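Lactoylglutathione lyase (Pseudomonas aeruginosa, PDB 4MTR) is a zinc-binding member of the glyoxalase/bleomycin resistance protein/dioxygenase superfamily that forms metal sites jointly between its two subunits. Local coordinates at residues Tyr72-Ile77 / Lys120-Gln125; Ala11-Ala16 / Leu55-Asn60. All coordinates share one frame; numbering follows the deposited sequence.

From the N terminus, contact 2 comes first. It brings Ala11-Ala16, at the start of helix 13-22, against strand 54-60 and closes a loop that holds strands 27-34 and 39-45. Contact 1 follows in series, without nesting or crossing. It pairs strand 72-79 with strand 120-125 and closes a loop holding helix 82-91 and strands 96-98 and 110-114. Contact 2 involves the sheet of strands 2-9, 27-34, 39-45 and 54-60, and contact 1 the sheet of strands 72-79, 96-98, 110-114 and 120-125. The two contacts touch where Leu75 CD2 packs 4.0 Å from Leu55 CD2. The dimer joins them as well: Glu56 of one subunit shares a zinc ion with His74 and Glu122 of the other.

Contact 1: residues Tyr72-Ile77 / Lys120-Gln125; sequences YGHLAI and KVELIQ. With ZN (zinc ion), chain F.
His74 places its CG between its own backbone N and carbonyl carbon (chi1 55°), while Glu122 holds its CG anti to the backbone N (chi1 -170°) and stays extended beyond it. These torsions bring the imidazole and the carboxylate to one zinc ion. His74 NE2 binds the zinc at 2.1 Å, and Glu122 OE1 binds it at 2.3 Å. The two flat groups lie with their planes 68° apart. His74 NE2 and Glu122 OE1 come within 3.0 Å of each other because they share the metal; this is not a hydrogen bond. Glu122 OE2 stays 3.7 Å from the zinc, so the carboxylate binds through one oxygen. Water 3 is a further ligand and gives a weak hydrogen bond to Glu122 OE2.

The backbones beneath form a parallel strand pair, with Leu75 beside Val121, Ala76 beside Glu122 and Ile77 beside Leu123. Glu122 N donates to Leu75 O at 2.8 Å, and Ile77 N donates to Glu122 O at 2.9 Å. Glu122 is therefore gripped on both sides of its CA. Lys120 O receives two bonds, one from Leu75 N and one from water 1, which also bonds to Tyr72 OH at the edge of the tyrosine ring.

Ala76 CB lies 3.5 Å from Glu122 OE1, on the metal face. On the other face Ile77 CD1 meets Val121 CG1 at 3.9 Å. Phe112 packs edge-to-face with the His74 ring. His5 and Glu56 of the second subunit complete the metal shell. Two histidines, two glutamates and a water thus surround the zinc, and neither subunit supplies all the protein ligands, so this metal site depends on the dimer.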
loop_
_atom_site.group_PDB
_atom_site.type_symbol
_atom_site.label_atom_id
_atom_site.label_comp_id
_atom_site.label_asym_id
_atom_site.label_seq_id
_atom_site.Cartn_x
_atom_site.Cartn_y
_atom_site.Cartn_z
ATOM N N TYR A 72 4.835 7.524 3.018
ATOM C CA TYR A 72 4.057 6.763 2.050
ATOM C C TYR A 72 4.449 7.127 0.622
ATOM O O TYR A 72 4.515 8.305 0.287
ATOM C CB TYR A 72 2.563 6.931 2.259
ATOM C CG TYR A 72 1.768 6.184 1.213
ATOM C CD1 TYR A 72 1.751 4.796 1.187
ATOM C CD2 TYR A 72 1.122 6.863 0.183
ATOM C CE1 TYR A 72 1.026 4.101 0.234
ATOM C CE2 TYR A 72 0.405 6.175 -0.797
ATOM C CZ TYR A 72 0.361 4.792 -0.762
ATOM O OH TYR A 72 -0.296 4.080 -1.723
ATOM N N GLY A 73 4.726 6.114 -0.189
ATOM C CA GLY A 73 5.164 6.308 -1.565
ATOM C C GLY A 73 4.025 6.362 -2.559
ATOM O O GLY A 73 3.592 7.447 -2.962
ATOM N N HIS A 74 3.539 5.186 -2.974
ATOM C CA HIS A 74 2.507 5.082 -4.004
ATOM C C HIS A 74 1.943 3.662 -4.031
ATOM O O HIS A 74 2.428 2.781 -3.303
ATOM C CB HIS A 74 3.145 5.414 -5.388
ATOM C CG HIS A 74 4.342 4.579 -5.756
ATOM N ND1 HIS A 74 5.630 5.077 -5.645
ATOM C CD2 HIS A 74 4.407 3.326 -6.263
ATOM C CE1 HIS A 74 6.434 4.104 -6.035
ATOM N NE2 HIS A 74 5.748 3.034 -6.431
ATOM N N LEU A 75 0.915 3.460 -4.874
ATOM C CA LEU A 75 0.303 2.168 -5.137
ATOM C C LEU A 75 0.591 1.909 -6.603
ATOM O O LEU A 75 0.306 2.771 -7.430
ATOM C CB LEU A 75 -1.235 2.182 -4.875
ATOM C CG LEU A 75 -1.924 0.824 -5.074
ATOM C CD1 LEU A 75 -1.532 -0.171 -3.959
ATOM C CD2 LEU A 75 -3.457 0.991 -5.098
ATOM N N ALA A 76 1.172 0.739 -6.940
ATOM C CA ALA A 76 1.469 0.412 -8.346
ATOM C C ALA A 76 0.435 -0.540 -8.879
ATOM O O ALA A 76 0.088 -1.533 -8.225
ATOM C CB ALA A 76 2.844 -0.199 -8.473
ATOM N N ILE A 77 -0.077 -0.231 -10.076
ATOM C CA ILE A 77 -1.105 -1.053 -10.734
ATOM C C ILE A 77 -0.641 -1.408 -12.127
ATOM O O ILE A 77 -0.167 -0.529 -12.841
ATOM C CB ILE A 77 -2.471 -0.326 -10.761
ATOM C CG1 ILE A 77 -2.986 -0.133 -9.296
ATOM C CG2 ILE A 77 -3.512 -1.181 -11.605
ATOM C CD1 ILE A 77 -4.159 0.713 -9.140
ATOM N N LYS A 120 -0.512 8.973 -4.770
ATOM C CA LYS A 120 0.029 8.657 -6.080
ATOM C C LYS A 120 -0.221 7.208 -6.522
ATOM O O LYS A 120 -0.039 6.248 -5.761
ATOM C CB LYS A 120 1.533 8.969 -6.116
ATOM C CG LYS A 120 1.852 10.448 -5.894
ATOM C CD LYS A 120 3.357 10.681 -5.786
ATOM C CE LYS A 120 3.696 12.149 -5.704
ATOM N NZ LYS A 120 3.372 12.869 -6.969
ATOM N N VAL A 121 -0.560 7.063 -7.787
ATOM C CA VAL A 121 -0.772 5.766 -8.363
ATOM C C VAL A 121 0.232 5.611 -9.497
ATOM O O VAL A 121 0.252 6.428 -10.411
ATOM C CB VAL A 121 -2.244 5.557 -8.807
ATOM C CG1 VAL A 121 -2.423 4.221 -9.532
ATOM C CG2 VAL A 121 -3.216 5.673 -7.634
ATOM N N GLU A 122 1.052 4.560 -9.436
ATOM C CA GLU A 122 2.036 4.238 -10.452
ATOM C C GLU A 122 1.449 3.266 -11.478
ATOM O O GLU A 122 1.113 2.142 -11.132
ATOM C CB GLU A 122 3.272 3.626 -9.770
ATOM C CG GLU A 122 4.483 3.448 -10.687
ATOM C CD GLU A 122 5.688 2.721 -10.114
ATOM O OE1 GLU A 122 5.528 1.869 -9.211
ATOM O OE2 GLU A 122 6.806 2.980 -10.610
ATOM N N LEU A 123 1.343 3.688 -12.750
ATOM C CA LEU A 123 0.835 2.837 -13.827
ATOM C C LEU A 123 1.970 2.133 -14.522
ATOM O O LEU A 123 2.844 2.782 -15.105
ATOM C CB LEU A 123 0.009 3.635 -14.861
ATOM C CG LEU A 123 -1.152 4.462 -14.326
ATOM C CD1 LEU A 123 -1.680 5.370 -15.424
ATOM C CD2 LEU A 123 -2.278 3.578 -13.714
ATOM N N ILE A 124 1.971 0.812 -14.456
ATOM C CA ILE A 124 3.049 0.027 -15.049
ATOM C C ILE A 124 2.446 -0.794 -16.173
ATOM O O ILE A 124 1.682 -1.712 -15.926
ATOM C CB ILE A 124 3.787 -0.812 -13.957
ATOM C CG1 ILE A 124 4.498 0.124 -12.931
ATOM C CG2 ILE A 124 4.756 -1.874 -14.572
ATOM C CD1 ILE A 124 5.042 -0.553 -11.691
ATOM N N GLN A 125 2.783 -0.444 -17.422
ATOM C CA GLN A 125 2.232 -1.147 -18.576
ATOM C C GLN A 125 2.588 -2.623 -18.529
ATOM O O GLN A 125 3.742 -2.964 -18.275
ATOM C CB GLN A 125 2.724 -0.503 -19.878
ATOM C CG GLN A 125 1.941 -0.955 -21.096
ATOM C CD GLN A 125 2.110 0.036 -22.204
ATOM O OE1 GLN A 125 1.430 1.060 -22.250
ATOM N NE2 GLN A 125 3.052 -0.234 -23.096
HETATM ZN ZN ZN F . 6.633 1.327 -7.304
HETATM O O HOH W 1 -1.474 5.556 -3.499
HETATM O O HOH W 2 1.272 9.064 -2.581
HETATM O O HOH W 3 8.422 1.694 -8.317
#

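Contact 2: residues Ala11-Ala16 / Leu55-Asn60; sequences ADLEAA and LELTHN. With ZN (zinc ion), chain E.
Ala16, which packs on Leu57, gives its backbone N to Asp12 O in a 3.0 Å hydrogen bond of the first helical turn. Asp12 is the N-cap of this helix. Its OD1 accepts from Ala15 N at 3.1 Å, with the donor well above the carboxylate plane. The cap closes the first turn of the helix, from which Leu13 and Ala16 point to strand 54-60.

Leu13 swings its CG anti to the backbone N (chi1 -167°), and its CD1 then rests 3.7 Å from Leu57 CB. From the next turn Ala16 CB meets Leu57 CD1 at 4.1 Å. Leu57 thus packs against two helix residues one turn apart, at its CB and at its CD1, and Leu17 and Tyr20 continue the same apolar packing along the helix. Nearer the strand end, Leu13 CB also lies against His59 CB.

The His59 ring reaches the loop just ahead of the helix. His59 CE1 comes to 3.0 Å from Ala11 O, which lies obliquely to the ring. The polar partner of His59 ND1 is Val10 O, one residue earlier, and that hydrogen bond holds the ring beside the loop.

Glu56 extends from the strand on the side facing away from the helix. Its OE1 binds a zinc ion at 2.2 Å, together with His5, water 4, and His74 and Glu122 of the second subunit. One strand thus carries helix packing on one face and a metal ligand on the other, in keeping with the glyoxalase superfamily fold, where a helix covers one face of the sheet and metal ligands line the other.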
loop_
_atom_site.group_PDB
_atom_site.type_symbol
_atom_site.label_atom_id
_atom_site.label_comp_id
_atom_site.label_asym_id
_atom_site.label_seq_id
_atom_site.Cartn_x
_atom_site.Cartn_y
_atom_site.Cartn_z
ATOM N N ALA A 11 -10.713 11.813 2.385
ATOM C CA ALA A 11 -11.547 12.944 2.842
ATOM C C ALA A 11 -12.974 12.765 2.410
ATOM O O ALA A 11 -13.884 13.201 3.106
ATOM C CB ALA A 11 -11.012 14.260 2.278
ATOM N N ASP A 12 -13.184 12.119 1.264
ATOM C CA ASP A 12 -14.507 11.927 0.717
ATOM C C ASP A 12 -14.559 10.567 0.037
ATOM O O ASP A 12 -13.985 10.388 -1.038
ATOM C CB ASP A 12 -14.804 13.084 -0.271
ATOM C CG ASP A 12 -16.215 13.133 -0.826
ATOM O OD1 ASP A 12 -16.755 12.061 -1.173
ATOM O OD2 ASP A 12 -16.724 14.251 -1.041
ATOM N N LEU A 13 -15.287 9.624 0.649
ATOM C CA LEU A 13 -15.390 8.259 0.146
ATOM C C LEU A 13 -15.933 8.099 -1.257
ATOM O O LEU A 13 -15.332 7.367 -2.045
ATOM C CB LEU A 13 -16.030 7.292 1.173
ATOM C CG LEU A 13 -15.887 5.789 0.854
ATOM C CD1 LEU A 13 -14.438 5.312 1.029
ATOM C CD2 LEU A 13 -16.805 4.956 1.707
ATOM N N GLU A 14 -17.069 8.774 -1.596
ATOM C CA GLU A 14 -17.655 8.645 -2.932
ATOM C C GLU A 14 -16.749 9.238 -3.982
ATOM O O GLU A 14 -16.700 8.694 -5.087
ATOM C CB GLU A 14 -19.048 9.286 -3.020
ATOM C CG GLU A 14 -20.156 8.461 -2.392
ATOM C CD GLU A 14 -20.207 7.010 -2.820
ATOM O OE1 GLU A 14 -20.069 6.164 -1.914
ATOM O OE2 GLU A 14 -20.300 6.713 -4.037
ATOM N N ALA A 15 -16.045 10.352 -3.641
ATOM C CA ALA A 15 -15.082 10.982 -4.547
ATOM C C ALA A 15 -13.960 9.978 -4.814
ATOM O O ALA A 15 -13.558 9.802 -5.947
ATOM C CB ALA A 15 -14.501 12.234 -3.917
ATOM N N ALA A 16 -13.502 9.267 -3.757
ATOM C CA ALA A 16 -12.434 8.284 -3.909
ATOM C C ALA A 16 -12.953 7.124 -4.721
ATOM O O ALA A 16 -12.274 6.696 -5.633
ATOM C CB ALA A 16 -11.952 7.824 -2.526
ATOM N N LEU A 55 -7.476 -2.752 -2.168
ATOM C CA LEU A 55 -7.185 -1.436 -1.620
ATOM C C LEU A 55 -8.325 -1.093 -0.677
ATOM O O LEU A 55 -9.489 -1.128 -1.084
ATOM C CB LEU A 55 -7.049 -0.380 -2.740
ATOM C CG LEU A 55 -6.889 1.077 -2.259
ATOM C CD1 LEU A 55 -5.572 1.266 -1.428
ATOM C CD2 LEU A 55 -6.983 2.059 -3.434
ATOM N N GLU A 56 -7.997 -0.805 0.587
ATOM C CA GLU A 56 -9.010 -0.440 1.560
ATOM C C GLU A 56 -9.056 1.067 1.695
ATOM O O GLU A 56 -8.046 1.724 1.930
ATOM C CB GLU A 56 -8.681 -1.076 2.919
ATOM C CG GLU A 56 -9.703 -0.754 4.016
ATOM C CD GLU A 56 -9.317 -1.317 5.384
ATOM O OE1 GLU A 56 -8.178 -1.811 5.531
ATOM O OE2 GLU A 56 -10.174 -1.311 6.296
ATOM N N LEU A 57 -10.227 1.613 1.616
ATOM C CA LEU A 57 -10.406 3.057 1.762
ATOM C C LEU A 57 -11.190 3.328 3.015
ATOM O O LEU A 57 -12.265 2.747 3.187
ATOM C CB LEU A 57 -11.206 3.568 0.569
ATOM C CG LEU A 57 -10.519 3.391 -0.787
ATOM C CD1 LEU A 57 -11.436 3.813 -1.889
ATOM C CD2 LEU A 57 -9.178 4.199 -0.861
ATOM N N THR A 58 -10.697 4.230 3.861
ATOM C CA THR A 58 -11.379 4.579 5.120
ATOM C C THR A 58 -11.750 6.057 5.148
ATOM O O THR A 58 -10.920 6.892 4.861
ATOM C CB THR A 58 -10.449 4.286 6.330
ATOM O OG1 THR A 58 -10.132 2.894 6.352
ATOM C CG2 THR A 58 -11.063 4.678 7.664
ATOM N N HIS A 59 -12.967 6.369 5.573
ATOM C CA HIS A 59 -13.335 7.733 5.806
ATOM C C HIS A 59 -13.816 7.855 7.237
ATOM O O HIS A 59 -14.741 7.137 7.624
ATOM C CB HIS A 59 -14.416 8.240 4.830
ATOM C CG HIS A 59 -14.759 9.664 5.156
ATOM N ND1 HIS A 59 -13.782 10.637 5.204
ATOM C CD2 HIS A 59 -15.913 10.181 5.636
ATOM C CE1 HIS A 59 -14.382 11.725 5.650
ATOM N NE2 HIS A 59 -15.668 11.496 5.915
ATOM N N ASN A 60 -13.175 8.713 8.024
ATOM C CA ASN A 60 -13.583 8.967 9.405
ATOM C C ASN A 60 -14.547 10.164 9.349
ATOM O O ASN A 60 -14.157 11.245 8.911
ATOM C CB ASN A 60 -12.381 9.297 10.282
ATOM C CG ASN A 60 -11.373 8.179 10.408
ATOM O OD1 ASN A 60 -11.542 7.220 11.201
ATOM N ND2 ASN A 60 -10.264 8.323 9.687
HETATM ZN ZN ZN E . -7.060 -3.312 6.738
HETATM O O HOH W 4 -8.671 -3.377 7.775
#